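Local coordinates for erythrocyte membrane protein 1 (PDB 6S8T) that is the ICAM-1-binding DBLbeta domain of a PfEMP1 adhesin of Plasmodium falciparum, which probably attaches infected erythrocytes to host-cell surface receptors, at residues A[17-22]-A[396-401]; A[67-72]-A[142-147]; A[90-95]-A[162-167]; A[123-128]-A[204-209]; A[174-179]-A[271-276]. One frame throughout, in Å; residues are numbered along the deposited sequence.

Interaction 1: A[17-22]-A[396-401]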
# COMPACT_ATOMS: atom_id res chain seq x y z
N ASN A 17 -8.08 -12.48 -2.06
CA ASN A 17 -7.19 -13.14 -1.10
C ASN A 17 -6.89 -14.57 -1.52
O ASN A 17 -5.75 -15.04 -1.36
CB ASN A 17 -7.80 -13.11 0.30
CG ASN A 17 -6.82 -13.60 1.36
OD1 ASN A 17 -6.01 -12.83 1.87
ND2 ASN A 17 -6.90 -14.89 1.69
N GLN A 18 -7.88 -15.29 -2.05
CA GLN A 18 -7.61 -16.63 -2.55
C GLN A 18 -6.72 -16.60 -3.79
O GLN A 18 -5.93 -17.52 -4.00
CB GLN A 18 -8.93 -17.36 -2.85
CG GLN A 18 -9.74 -17.69 -1.60
CD GLN A 18 -11.04 -18.41 -1.92
OE1 GLN A 18 -11.05 -19.61 -2.18
NE2 GLN A 18 -12.14 -17.67 -1.90
N MET A 19 -6.83 -15.55 -4.61
CA MET A 19 -5.90 -15.40 -5.72
C MET A 19 -4.48 -15.18 -5.22
O MET A 19 -3.52 -15.71 -5.79
CB MET A 19 -6.33 -14.25 -6.64
CG MET A 19 -7.64 -14.47 -7.38
SD MET A 19 -7.66 -15.93 -8.44
CE MET A 19 -6.05 -15.82 -9.21
N ALA A 20 -4.32 -14.38 -4.16
CA ALA A 20 -3.00 -14.14 -3.60
C ALA A 20 -2.37 -15.43 -3.09
O ALA A 20 -1.17 -15.66 -3.26
CB ALA A 20 -3.08 -13.10 -2.47
N HIS A 21 -3.18 -16.29 -2.46
CA HIS A 21 -2.68 -17.58 -2.00
C HIS A 21 -2.15 -18.41 -3.17
O HIS A 21 -1.15 -19.12 -3.03
CB HIS A 21 -3.79 -18.33 -1.26
CG HIS A 21 -3.35 -19.62 -0.65
ND1 HIS A 21 -3.33 -20.81 -1.34
CD2 HIS A 21 -2.91 -19.90 0.60
CE1 HIS A 21 -2.90 -21.77 -0.55
NE2 HIS A 21 -2.64 -21.25 0.64
N GLN A 22 -2.81 -18.33 -4.33
CA GLN A 22 -2.32 -19.05 -5.50
C GLN A 22 -0.99 -18.49 -5.99
O GLN A 22 -0.09 -19.25 -6.36
CB GLN A 22 -3.36 -19.01 -6.62
CG GLN A 22 -2.91 -19.65 -7.92
CD GLN A 22 -3.96 -19.54 -9.01
OE1 GLN A 22 -5.16 -19.45 -8.73
NE2 GLN A 22 -3.52 -19.53 -10.26
N LYS A 396 -5.60 -11.80 -15.63
CA LYS A 396 -5.89 -12.99 -16.44
C LYS A 396 -6.35 -14.15 -15.57
O LYS A 396 -7.30 -14.86 -15.92
CB LYS A 396 -4.66 -13.40 -17.24
CG LYS A 396 -4.54 -12.72 -18.59
CD LYS A 396 -3.39 -13.33 -19.39
CE LYS A 396 -3.50 -12.97 -20.86
NZ LYS A 396 -4.76 -13.50 -21.47
N GLU A 397 -5.69 -14.37 -14.43
CA GLU A 397 -6.12 -15.43 -13.53
C GLU A 397 -7.46 -15.10 -12.89
O GLU A 397 -8.25 -16.02 -12.61
CB GLU A 397 -5.05 -15.67 -12.47
CG GLU A 397 -3.78 -16.33 -13.00
CD GLU A 397 -4.06 -17.67 -13.66
OE1 GLU A 397 -4.16 -17.71 -14.91
OE2 GLU A 397 -4.20 -18.68 -12.94
N LEU A 398 -7.74 -13.82 -12.67
CA LEU A 398 -9.04 -13.42 -12.13
C LEU A 398 -10.15 -13.67 -13.15
O LEU A 398 -11.21 -14.23 -12.81
CB LEU A 398 -9.00 -11.95 -11.73
CG LEU A 398 -10.13 -11.38 -10.88
CD1 LEU A 398 -10.21 -12.11 -9.56
CD2 LEU A 398 -9.91 -9.89 -10.65
N GLN A 399 -9.93 -13.27 -14.40
CA GLN A 399 -10.92 -13.50 -15.45
C GLN A 399 -11.12 -14.99 -15.71
O GLN A 399 -12.23 -15.41 -16.06
CB GLN A 399 -10.47 -12.79 -16.73
CG GLN A 399 -10.53 -11.26 -16.63
CD GLN A 399 -9.58 -10.56 -17.58
OE1 GLN A 399 -8.86 -11.20 -18.34
NE2 GLN A 399 -9.56 -9.23 -17.53
N LYS A 400 -10.08 -15.80 -15.52
CA LYS A 400 -10.19 -17.24 -15.74
C LYS A 400 -11.10 -17.89 -14.70
O LYS A 400 -11.87 -18.80 -15.03
CB LYS A 400 -8.79 -17.86 -15.71
CG LYS A 400 -8.74 -19.36 -15.86
CD LYS A 400 -7.29 -19.83 -15.85
CE LYS A 400 -7.20 -21.33 -15.93
NZ LYS A 400 -5.79 -21.82 -15.97
N VAL A 401 -11.03 -17.43 -13.45
CA VAL A 401 -11.89 -18.00 -12.41
C VAL A 401 -13.33 -17.55 -12.59
O VAL A 401 -14.26 -18.35 -12.47
CB VAL A 401 -11.35 -17.62 -11.01
CG1 VAL A 401 -12.40 -17.91 -9.95
CG2 VAL A 401 -10.07 -18.38 -10.71
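Met19 and Glu397 meet because both side chains are folded rather than extended. The Met19 chain turns at its second and third torsions and brings its methyl CE back against the Glu397 stem, while Glu397 bends at chi2 (-58°) and lifts its carboxylate to one side. Gln22, one helical turn beyond Met19, does the reverse: its CG lies anti to the backbone N and the straight chain carries the amide right across to that carboxylate.

The methionine fills the middle of the contact. Met19 CE touches Glu397 CB at 3.4 Å, the two chains crossing at about a right angle. Met19 CG lies 4.1 Å from Leu398 CD1, and Met19 SD stands 4.1 Å from Val401 CG2. An unbranched, flexible thioether suits this place, since it can bend to meet three different residues on the facing helix.

At the margin, Gln22 NE2 donates to Glu397 OE2 over 2.9 Å. The N-H points only roughly at the oxygen (138°), the acceptor stays close to the amide plane, and the anti lone pair is used. Amide and carboxylate planes stand almost perpendicular. A neutral amide serves well here, offering a donor to an acid at a partly exposed edge.

On the flank of the second helix, Lys396 and Gln399 bond to carbonyls of Tyr369, Ala372 and Ala375 at and just beyond the end of helix 335-372. The whole is a helix-helix crossing in the largely helical DBL domain: helices 16-32 and 388-402, from distant parts of the chain, approach to 11.0 Å between local axes at 119°.

Interaction 2: A[67-72]-A[142-147]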
# COMPACT_ATOMS: atom_id res chain seq x y z
N HIS A 67 22.57 -3.26 15.31
CA HIS A 67 22.48 -4.36 14.36
C HIS A 67 22.09 -3.87 12.97
O HIS A 67 21.20 -4.41 12.32
CB HIS A 67 21.49 -5.40 14.87
CG HIS A 67 21.80 -5.91 16.24
ND1 HIS A 67 21.51 -5.21 17.38
CD2 HIS A 67 22.41 -7.06 16.65
CE1 HIS A 67 21.90 -5.90 18.44
NE2 HIS A 67 22.45 -7.02 18.02
N SER A 68 22.77 -2.82 12.51
CA SER A 68 22.49 -2.19 11.23
C SER A 68 23.79 -1.79 10.55
O SER A 68 24.79 -1.52 11.22
CB SER A 68 21.58 -0.96 11.40
OG SER A 68 21.52 -0.20 10.21
N ASN A 69 23.76 -1.76 9.22
CA ASN A 69 24.90 -1.32 8.42
C ASN A 69 24.68 0.07 7.83
O ASN A 69 25.27 0.40 6.79
CB ASN A 69 25.20 -2.33 7.32
CG ASN A 69 26.08 -3.48 7.79
OD1 ASN A 69 26.94 -3.29 8.65
ND2 ASN A 69 25.87 -4.66 7.23
N ASP A 70 23.84 0.88 8.46
CA ASP A 70 23.75 2.29 8.12
C ASP A 70 25.10 2.96 8.33
O ASP A 70 25.69 2.85 9.41
CB ASP A 70 22.67 2.97 8.97
CG ASP A 70 22.30 4.36 8.48
OD1 ASP A 70 23.17 5.09 7.96
OD2 ASP A 70 21.12 4.75 8.63
N SER A 71 25.59 3.64 7.29
CA SER A 71 26.92 4.24 7.30
C SER A 71 26.94 5.63 7.93
O SER A 71 27.73 6.48 7.50
CB SER A 71 27.47 4.30 5.87
OG SER A 71 26.71 5.21 5.09
N ARG A 72 26.10 5.89 8.92
CA ARG A 72 26.03 7.18 9.58
C ARG A 72 26.24 7.03 11.08
O ARG A 72 26.14 5.93 11.63
CB ARG A 72 24.70 7.89 9.29
CG ARG A 72 24.52 8.28 7.83
CD ARG A 72 23.13 8.80 7.56
NE ARG A 72 22.10 7.80 7.84
CZ ARG A 72 20.80 7.99 7.66
NH1 ARG A 72 20.35 9.15 7.19
NH2 ARG A 72 19.94 7.02 7.95
N LEU A 142 19.16 -9.27 5.83
CA LEU A 142 17.95 -9.56 6.60
C LEU A 142 17.89 -8.72 7.87
O LEU A 142 16.81 -8.29 8.29
CB LEU A 142 17.89 -11.05 6.95
CG LEU A 142 16.73 -11.48 7.84
CD1 LEU A 142 15.40 -11.18 7.17
CD2 LEU A 142 16.83 -12.95 8.20
N GLY A 143 19.04 -8.46 8.49
CA GLY A 143 19.06 -7.65 9.70
C GLY A 143 18.53 -6.25 9.47
O GLY A 143 17.72 -5.75 10.26
N ASP A 144 18.96 -5.60 8.39
CA ASP A 144 18.49 -4.25 8.11
C ASP A 144 17.05 -4.23 7.62
O ASP A 144 16.33 -3.26 7.86
CB ASP A 144 19.41 -3.58 7.09
CG ASP A 144 20.48 -2.71 7.75
OD1 ASP A 144 20.12 -1.88 8.61
OD2 ASP A 144 21.67 -2.87 7.41
N VAL A 145 16.60 -5.30 6.95
CA VAL A 145 15.20 -5.37 6.54
C VAL A 145 14.30 -5.58 7.76
O VAL A 145 13.22 -5.00 7.85
CB VAL A 145 15.01 -6.48 5.49
CG1 VAL A 145 13.53 -6.70 5.20
CG2 VAL A 145 15.75 -6.14 4.22
N GLN A 146 14.75 -6.41 8.71
CA GLN A 146 13.96 -6.62 9.92
C GLN A 146 13.97 -5.38 10.82
O GLN A 146 12.97 -5.11 11.49
CB GLN A 146 14.49 -7.83 10.69
CG GLN A 146 14.16 -9.17 10.04
CD GLN A 146 14.66 -10.35 10.84
OE1 GLN A 146 15.86 -10.49 11.08
NE2 GLN A 146 13.75 -11.20 11.28
N LEU A 147 15.07 -4.64 10.84
CA LEU A 147 15.10 -3.40 11.61
C LEU A 147 14.14 -2.37 11.03
O LEU A 147 13.41 -1.71 11.78
CB LEU A 147 16.52 -2.83 11.66
CG LEU A 147 16.67 -1.50 12.39
CD1 LEU A 147 16.42 -1.66 13.88
CD2 LEU A 147 18.04 -0.89 12.14
O HOH W 1 22.98 -4.88 6.40
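Ser68 and Asp144 join an ST turn in the loop before strand 97-98 to the long helix 137-163 of the DBL domain.

Hydrogen bonds dominate. Ser68 OG donates to Asp144 OD1 at 2.7 Å, and the next residue gives its backbone, Asn69 N, to Asp144 OD2 at 3.0 Å with a fairly straight N-H (162°). Each oxygen uses its syn lone pair, so the carboxylate grasps a side-chain hydroxyl and a main-chain amide together; aspartate suits the place because its two oxygens can take one loop donor each. Asn122 ND2 also bonds OD1. This density of donors probably keeps the buried group ionised.

Within the loop, Ser68 OG lies anti to its own backbone N (chi1 168°). There it also accepts from Asp70 N at 3.1 Å, the bond that defines the turn. Serine suits the position because one small hydroxyl both gives and receives.

A salt bridge stiffens the following residues: Arg72 grips Asp70 side-on with NE and NH2, one nitrogen to each oxygen, NH2 to OD2 being 2.6 Å. Arg72 NH2 is shared with Ser121 OG.

Apolar contact is slight. Leu147 CD2 packs on Ser68 CB at 3.6 Å, one turn along the helix from Asp144.

Water completes the polar network. Asn69, whose OD1 is taken by Lys49 N, uses ND2 to donate to a water at 3.0 Å, and that water in turn donates to Asp144 OD2 at 2.6 Å.

Interaction 3: A[90-95]-A[162-167]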
# COMPACT_ATOMS: atom_id res chain seq x y z
N PHE A 90 -0.65 10.16 8.82
CA PHE A 90 -1.95 9.56 9.06
C PHE A 90 -2.99 10.61 9.45
O PHE A 90 -3.92 10.32 10.21
CB PHE A 90 -1.86 8.46 10.13
CG PHE A 90 -1.07 7.26 9.68
CD1 PHE A 90 -1.59 6.37 8.75
CD2 PHE A 90 0.20 7.01 10.20
CE1 PHE A 90 -0.87 5.26 8.34
CE2 PHE A 90 0.92 5.90 9.79
CZ PHE A 90 0.39 5.03 8.86
N LYS A 91 -2.84 11.82 8.94
CA LYS A 91 -3.81 12.88 9.17
C LYS A 91 -4.92 12.80 8.12
O LYS A 91 -4.64 12.66 6.92
CB LYS A 91 -3.13 14.25 9.13
CG LYS A 91 -4.06 15.40 9.49
CD LYS A 91 -3.32 16.73 9.50
CE LYS A 91 -4.27 17.88 9.81
NZ LYS A 91 -3.58 19.19 9.80
N ILE A 92 -6.17 12.88 8.58
CA ILE A 92 -7.32 12.85 7.69
C ILE A 92 -7.31 14.10 6.81
O ILE A 92 -7.18 15.23 7.31
CB ILE A 92 -8.62 12.74 8.49
CG1 ILE A 92 -8.74 11.35 9.14
CG2 ILE A 92 -9.83 13.03 7.62
CD1 ILE A 92 -9.97 11.19 10.00
N GLY A 93 -7.45 13.91 5.50
CA GLY A 93 -7.51 15.00 4.56
C GLY A 93 -6.23 15.29 3.82
O GLY A 93 -6.23 16.15 2.92
N THR A 94 -5.13 14.62 4.16
CA THR A 94 -3.87 14.82 3.45
C THR A 94 -4.01 14.40 1.99
O THR A 94 -4.41 13.27 1.69
CB THR A 94 -2.74 14.03 4.12
OG1 THR A 94 -2.53 14.52 5.45
CG2 THR A 94 -1.45 14.16 3.33
N GLU A 95 -3.67 15.31 1.08
CA GLU A 95 -3.85 15.07 -0.34
C GLU A 95 -2.71 14.20 -0.88
O GLU A 95 -1.53 14.51 -0.68
CB GLU A 95 -3.91 16.39 -1.10
CG GLU A 95 -5.10 17.27 -0.70
CD GLU A 95 -4.99 18.70 -1.21
OE1 GLU A 95 -3.91 19.07 -1.73
OE2 GLU A 95 -5.98 19.45 -1.10
N LYS A 162 -1.57 9.35 17.26
CA LYS A 162 -1.26 10.76 17.49
C LYS A 162 -2.00 11.65 16.50
O LYS A 162 -2.62 12.65 16.89
CB LYS A 162 0.25 10.99 17.39
CG LYS A 162 0.65 12.45 17.49
CD LYS A 162 2.13 12.62 17.19
CE LYS A 162 2.55 14.08 17.29
NZ LYS A 162 1.75 14.94 16.38
N HIS A 163 -1.95 11.32 15.21
CA HIS A 163 -2.54 12.18 14.20
C HIS A 163 -4.07 12.20 14.27
O HIS A 163 -4.69 13.12 13.71
CB HIS A 163 -2.08 11.75 12.80
CG HIS A 163 -0.62 12.01 12.56
ND1 HIS A 163 0.06 11.52 11.47
CD2 HIS A 163 0.28 12.73 13.27
CE1 HIS A 163 1.32 11.91 11.52
NE2 HIS A 163 1.48 12.65 12.60
N ASN A 164 -4.68 11.23 14.94
CA ASN A 164 -6.12 11.20 15.13
C ASN A 164 -6.54 11.45 16.58
O ASN A 164 -7.73 11.36 16.88
CB ASN A 164 -6.69 9.86 14.66
CG ASN A 164 -6.49 9.64 13.17
OD1 ASN A 164 -7.36 9.96 12.36
ND2 ASN A 164 -5.34 9.10 12.81
N THR A 165 -5.59 11.77 17.46
CA THR A 165 -5.85 12.01 18.88
C THR A 165 -6.70 10.89 19.48
O THR A 165 -7.71 11.12 20.14
CB THR A 165 -6.52 13.37 19.11
OG1 THR A 165 -7.83 13.38 18.53
CG2 THR A 165 -5.69 14.49 18.48
N LEU A 166 -6.26 9.65 19.24
CA LEU A 166 -6.97 8.48 19.74
C LEU A 166 -6.69 8.30 21.23
O LEU A 166 -5.53 8.22 21.64
CB LEU A 166 -6.56 7.24 18.96
CG LEU A 166 -7.30 6.98 17.64
CD1 LEU A 166 -6.67 5.82 16.89
CD2 LEU A 166 -8.77 6.70 17.91
N THR A 167 -7.75 8.23 22.03
CA THR A 167 -7.60 7.92 23.44
C THR A 167 -7.16 6.46 23.61
O THR A 167 -7.12 5.69 22.65
CB THR A 167 -8.91 8.18 24.19
OG1 THR A 167 -9.96 7.38 23.62
CG2 THR A 167 -9.29 9.65 24.11
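His163, Phe90 and Asn164 share most of the surface buried here, and the backbone of Phe90 is the common target of the other two. His163, in the last turn of helix 137-163, has CG anti to its carbonyl carbon (chi1 -69°), which turns the ND1 edge of the imidazole to the loop. ND1 accepts from Phe90 N at 3.1 Å, nearly in the ring plane and reasonably straight (156°). His163 CB meanwhile rests 3.5 Å from Phe90 O.

Asn164 reaches the same carbonyl, ND2 lying 3.2 Å from Phe90 O in a weak bond. Its stronger partner is Tyr160 O, a carbonyl of its own helix. The other amide atom, OD1, is met at 3.7 Å by Ile92 CD1, the two side chains crossing at about a right angle. Directly afterwards the helix ends in a Schellman motif, with Thr165 at positive phi.

Phe90 gives its main chain to this contact and sends its ring inward, against Tyr160, Ile156 and Trp304. A large aromatic suits that place, between helices 137-163 and 293-319. The loop then makes a type II turn from Lys91 to Thr94, with Ile92 and Gly93 at its two middle positions.

Histidine and asparagine thus act on the peptide groups of a loop that has no regular structure to satisfy them. Since ND1 is an acceptor, a neutral ring would probably carry its proton on NE2, which has Asn87 OD1 as a weak acceptor.

Interaction 4: A[123-128]-A[204-209]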
# COMPACT_ATOMS: atom_id res chain seq x y z
N LEU A 123 17.97 1.69 5.00
CA LEU A 123 18.18 1.03 3.72
C LEU A 123 18.65 2.01 2.65
O LEU A 123 19.39 1.63 1.74
CB LEU A 123 16.90 0.33 3.27
CG LEU A 123 16.39 -0.81 4.16
CD1 LEU A 123 15.03 -1.28 3.68
CD2 LEU A 123 17.39 -1.96 4.17
N GLU A 124 18.24 3.28 2.75
CA GLU A 124 18.64 4.28 1.77
C GLU A 124 20.11 4.67 1.90
O GLU A 124 20.70 5.12 0.91
CB GLU A 124 17.76 5.52 1.91
CG GLU A 124 16.29 5.30 1.56
CD GLU A 124 15.39 6.40 2.10
OE1 GLU A 124 14.39 6.08 2.79
OE2 GLU A 124 15.67 7.59 1.84
N ASN A 125 20.70 4.50 3.08
CA ASN A 125 22.08 4.92 3.34
C ASN A 125 22.95 3.73 3.73
O ASN A 125 23.75 3.80 4.67
CB ASN A 125 22.12 5.99 4.43
CG ASN A 125 21.34 7.23 4.05
OD1 ASN A 125 21.83 8.09 3.31
ND2 ASN A 125 20.12 7.35 4.55
N LEU A 126 22.82 2.62 3.01
CA LEU A 126 23.63 1.45 3.28
C LEU A 126 25.06 1.66 2.81
O LEU A 126 25.33 2.37 1.84
CB LEU A 126 23.04 0.21 2.60
CG LEU A 126 21.81 -0.46 3.23
CD1 LEU A 126 21.38 -1.65 2.39
CD2 LEU A 126 22.10 -0.88 4.66
N ASN A 127 26.00 1.02 3.52
CA ASN A 127 27.38 0.90 3.07
C ASN A 127 27.52 -0.49 2.48
O ASN A 127 27.61 -1.48 3.21
CB ASN A 127 28.35 1.13 4.23
CG ASN A 127 29.80 1.04 3.79
OD1 ASN A 127 30.39 -0.04 3.77
ND2 ASN A 127 30.39 2.18 3.45
N VAL A 128 27.54 -0.57 1.14
CA VAL A 128 27.52 -1.86 0.46
C VAL A 128 28.75 -2.69 0.76
O VAL A 128 28.73 -3.92 0.60
CB VAL A 128 27.36 -1.66 -1.06
CG1 VAL A 128 26.04 -0.97 -1.37
CG2 VAL A 128 28.53 -0.86 -1.62
N GLN A 204 14.62 6.85 -3.51
CA GLN A 204 14.35 5.47 -3.92
C GLN A 204 15.35 4.99 -4.98
O GLN A 204 15.72 3.82 -4.98
CB GLN A 204 12.92 5.35 -4.44
CG GLN A 204 11.86 5.84 -3.45
CD GLN A 204 11.94 5.14 -2.11
OE1 GLN A 204 11.92 3.91 -2.03
NE2 GLN A 204 12.03 5.92 -1.04
N THR A 205 15.78 5.88 -5.87
CA THR A 205 16.81 5.53 -6.85
C THR A 205 18.11 5.13 -6.16
O THR A 205 18.75 4.15 -6.55
CB THR A 205 17.05 6.70 -7.80
OG1 THR A 205 15.84 6.99 -8.52
CG2 THR A 205 18.15 6.37 -8.80
N LYS A 206 18.50 5.88 -5.12
CA LYS A 206 19.68 5.51 -4.35
C LYS A 206 19.47 4.19 -3.61
O LYS A 206 20.40 3.38 -3.51
CB LYS A 206 20.03 6.62 -3.36
CG LYS A 206 21.21 6.33 -2.46
CD LYS A 206 21.57 7.53 -1.61
CE LYS A 206 20.39 7.97 -0.76
NZ LYS A 206 20.72 9.14 0.09
N LEU A 207 18.26 3.96 -3.11
CA LEU A 207 17.97 2.71 -2.41
C LEU A 207 18.04 1.52 -3.36
O LEU A 207 18.63 0.48 -3.02
CB LEU A 207 16.61 2.80 -1.73
CG LEU A 207 15.98 1.55 -1.10
CD1 LEU A 207 16.98 0.81 -0.24
CD2 LEU A 207 14.77 1.95 -0.28
N GLN A 208 17.46 1.64 -4.55
CA GLN A 208 17.50 0.54 -5.50
C GLN A 208 18.92 0.26 -5.98
O GLN A 208 19.25 -0.88 -6.32
CB GLN A 208 16.59 0.83 -6.69
CG GLN A 208 15.11 0.78 -6.36
CD GLN A 208 14.68 -0.59 -5.87
OE1 GLN A 208 15.15 -1.62 -6.36
NE2 GLN A 208 13.78 -0.61 -4.88
N GLY A 209 19.78 1.29 -6.02
CA GLY A 209 21.15 1.08 -6.45
C GLY A 209 21.94 0.22 -5.48
O GLY A 209 22.78 -0.58 -5.88
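Leu207 CD1 presses on the backbone of Leu123, 3.2 Å from Leu123 O and 3.5 Å from Leu123 CB. The other methyl, Leu207 CD2, lies 4.1 Å from Glu124 CG. Such near contact is possible because the main chains almost touch, Glu124 CA and Leu207 CA being 4.5 Å apart. A branched but compact leucine fits against the end of helix 121-124.

Beside it, Lys206 drapes its hydrocarbon stem across Glu124 O, with CE closest at 3.3 Å. The extended start of the chain followed by a bend at chi3 (58°) carries it over the carbonyl and turns NZ toward Asn125 OD1, 3.6 Å away. Lysine suits the outer margin, its methylenes lying on the protein and its charge at the outside.

The next shell fixes these groups. Glu124 OE1 is held by Thr120 OG1 and by a salt bridge to Lys83, Asn125 ND2 bonds back to Ser121 O, and Gln204 OE1 takes Arg115 NH2. Glu124 O also takes a weak bond from His210 NE2. Farther out, Leu123 packs on Leu189 and Leu207 on Ile192, both of helix 172-194.

Shape rather than pairing therefore joins the two segments: methyls and methylenes meet backbone oxygens, while the polar ends of Glu124, Asn125 and Gln204 find partners in neighbouring parts. The ammonium of Lys206, its NZ 4.1 Å from Glu124 O, may add a modest electrostatic attraction to that carbonyl.

Interaction 5: A[174-179]-A[271-276]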
# COMPACT_ATOMS: atom_id res chain seq x y z
N ASP A 174 -10.89 1.37 14.47
CA ASP A 174 -9.57 1.99 14.37
C ASP A 174 -8.46 0.97 14.53
O ASP A 174 -7.39 1.11 13.92
CB ASP A 174 -9.43 3.11 15.39
CG ASP A 174 -10.37 4.27 15.13
OD1 ASP A 174 -10.65 4.56 13.94
OD2 ASP A 174 -10.84 4.89 16.10
N GLN A 175 -8.67 -0.06 15.36
CA GLN A 175 -7.67 -1.12 15.49
C GLN A 175 -7.50 -1.87 14.17
O GLN A 175 -6.37 -2.15 13.76
CB GLN A 175 -8.05 -2.08 16.62
CG GLN A 175 -8.08 -1.43 18.00
CD GLN A 175 -8.23 -2.44 19.12
OE1 GLN A 175 -7.37 -3.30 19.32
NE2 GLN A 175 -9.33 -2.33 19.87
N GLU A 176 -8.61 -2.19 13.50
CA GLU A 176 -8.50 -2.89 12.22
C GLU A 176 -7.81 -2.01 11.17
O GLU A 176 -7.03 -2.51 10.36
CB GLU A 176 -9.88 -3.33 11.74
CG GLU A 176 -10.16 -4.80 11.99
CD GLU A 176 -11.55 -5.21 11.54
OE1 GLU A 176 -12.51 -4.45 11.78
OE2 GLU A 176 -11.67 -6.29 10.93
N SER A 177 -8.09 -0.71 11.18
CA SER A 177 -7.44 0.19 10.24
C SER A 177 -5.94 0.25 10.47
O SER A 177 -5.16 0.33 9.51
CB SER A 177 -8.06 1.59 10.35
OG SER A 177 -7.54 2.47 9.37
N ILE A 178 -5.50 0.20 11.73
CA ILE A 178 -4.08 0.18 12.04
C ILE A 178 -3.46 -1.15 11.61
O ILE A 178 -2.34 -1.18 11.07
CB ILE A 178 -3.84 0.44 13.54
CG1 ILE A 178 -4.34 1.83 13.94
CG2 ILE A 178 -2.36 0.31 13.88
CD1 ILE A 178 -4.19 2.13 15.43
N CYS A 179 -4.17 -2.25 11.83
CA CYS A 179 -3.66 -3.56 11.40
C CYS A 179 -3.49 -3.61 9.89
O CYS A 179 -2.50 -4.16 9.39
CB CYS A 179 -4.60 -4.67 11.90
SG CYS A 179 -4.61 -4.92 13.72
N LEU A 271 -1.73 -4.52 20.60
CA LEU A 271 -3.14 -4.23 20.37
C LEU A 271 -4.00 -5.38 20.90
O LEU A 271 -3.60 -6.54 20.88
CB LEU A 271 -3.42 -4.01 18.89
CG LEU A 271 -3.18 -2.61 18.30
CD1 LEU A 271 -1.73 -2.17 18.45
CD2 LEU A 271 -3.59 -2.56 16.84
N LYS A 272 -5.20 -5.03 21.37
CA LYS A 272 -6.04 -6.03 22.02
C LYS A 272 -6.89 -6.83 21.03
O LYS A 272 -7.16 -8.01 21.28
CB LYS A 272 -6.95 -5.36 23.05
CG LYS A 272 -6.21 -4.87 24.29
CD LYS A 272 -7.17 -4.52 25.41
CE LYS A 272 -6.42 -4.14 26.68
NZ LYS A 272 -7.34 -3.90 27.83
N LYS A 273 -7.31 -6.22 19.92
CA LYS A 273 -8.13 -6.94 18.96
C LYS A 273 -7.31 -8.03 18.28
O LYS A 273 -6.16 -7.81 17.87
CB LYS A 273 -8.70 -5.98 17.92
CG LYS A 273 -9.71 -6.62 16.98
CD LYS A 273 -10.29 -5.61 16.01
CE LYS A 273 -11.30 -6.26 15.08
NZ LYS A 273 -12.44 -6.86 15.82
N SER A 274 -7.90 -9.22 18.15
CA SER A 274 -7.19 -10.37 17.62
C SER A 274 -7.91 -11.07 16.47
O SER A 274 -7.39 -12.07 15.97
CB SER A 274 -6.92 -11.39 18.74
OG SER A 274 -8.12 -11.73 19.41
N ASN A 275 -9.07 -10.58 16.05
CA ASN A 275 -9.81 -11.16 14.94
C ASN A 275 -9.92 -10.13 13.81
O ASN A 275 -9.30 -9.07 13.85
CB ASN A 275 -11.19 -11.67 15.39
CG ASN A 275 -12.01 -10.60 16.10
OD1 ASN A 275 -11.68 -9.41 16.08
ND2 ASN A 275 -13.10 -11.02 16.74
N GLY A 276 -10.72 -10.46 12.80
CA GLY A 276 -10.85 -9.58 11.65
C GLY A 276 -9.53 -9.42 10.93
O GLY A 276 -8.77 -10.38 10.77
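Gln175 leans from helix 172-194 onto Lys273, and most of its side chain finds something to touch. CB comes first, 4.2 Å from Lys273 CB. With CG anti to its own carbonyl carbon (chi1 -64°), the chain runs out so that CD lies 3.8 Å from that same Lys273 CB. At the tip OE1 accepts from Lys273 N over 3.0 Å, the N-H fairly straight (157°) and the donor tilted 28° from the carbonyl plane. NE2 has a weak bond to Ile170 O. An amide is apt here, able to accept from one loop and donate to another.

Lys273 returns the contact with its stem: CE packs on Glu176 CG at 3.6 Å, and a bend at its last torsion leads NZ to Asn275 OD1 and Gln172 OE1. Glu176 OE2 is bonded to Asp277 N and lies 3.5 Å from Gly276 CA, a tight approach suited to a residue without a side chain, whose phi is also positive.

The apolar end belongs to Leu271, whose CD2 lies 4.0 Å from Cys179 SG. Cys179 is in disulfide linkage with Cys278, which ties the loop covalently to the helix. The contact thus fastens the loop after helix 246-268 to helix 172-194, with Ile157 of helix 137-163 touching both Ile178 and Leu271, and Ser177 bonded to Glu303 of helix 293-319.

In the fold
Interactions 2 and 4 are the buried pair. They touch, Asn125 O lying 3.2 Å from Ser71 N, yet differ in chemistry: a carboxylate surrounded by donors in one, alkyl groups against main-chain oxygens in the other. Interaction 3 is a surface contact at the far end of the helix that interaction 2 also uses, helix 137-163, their centres about 29 Å apart. It meets the partly buried interaction 5 through Leu166 and Asp174. In interactions 2, 3 and 5 a helix side chain accepts from a loop N-H; interaction 4, also partly loop, has no such bond. Interaction 1, between two helices, encloses the other four along the chain and relies on side chains alone.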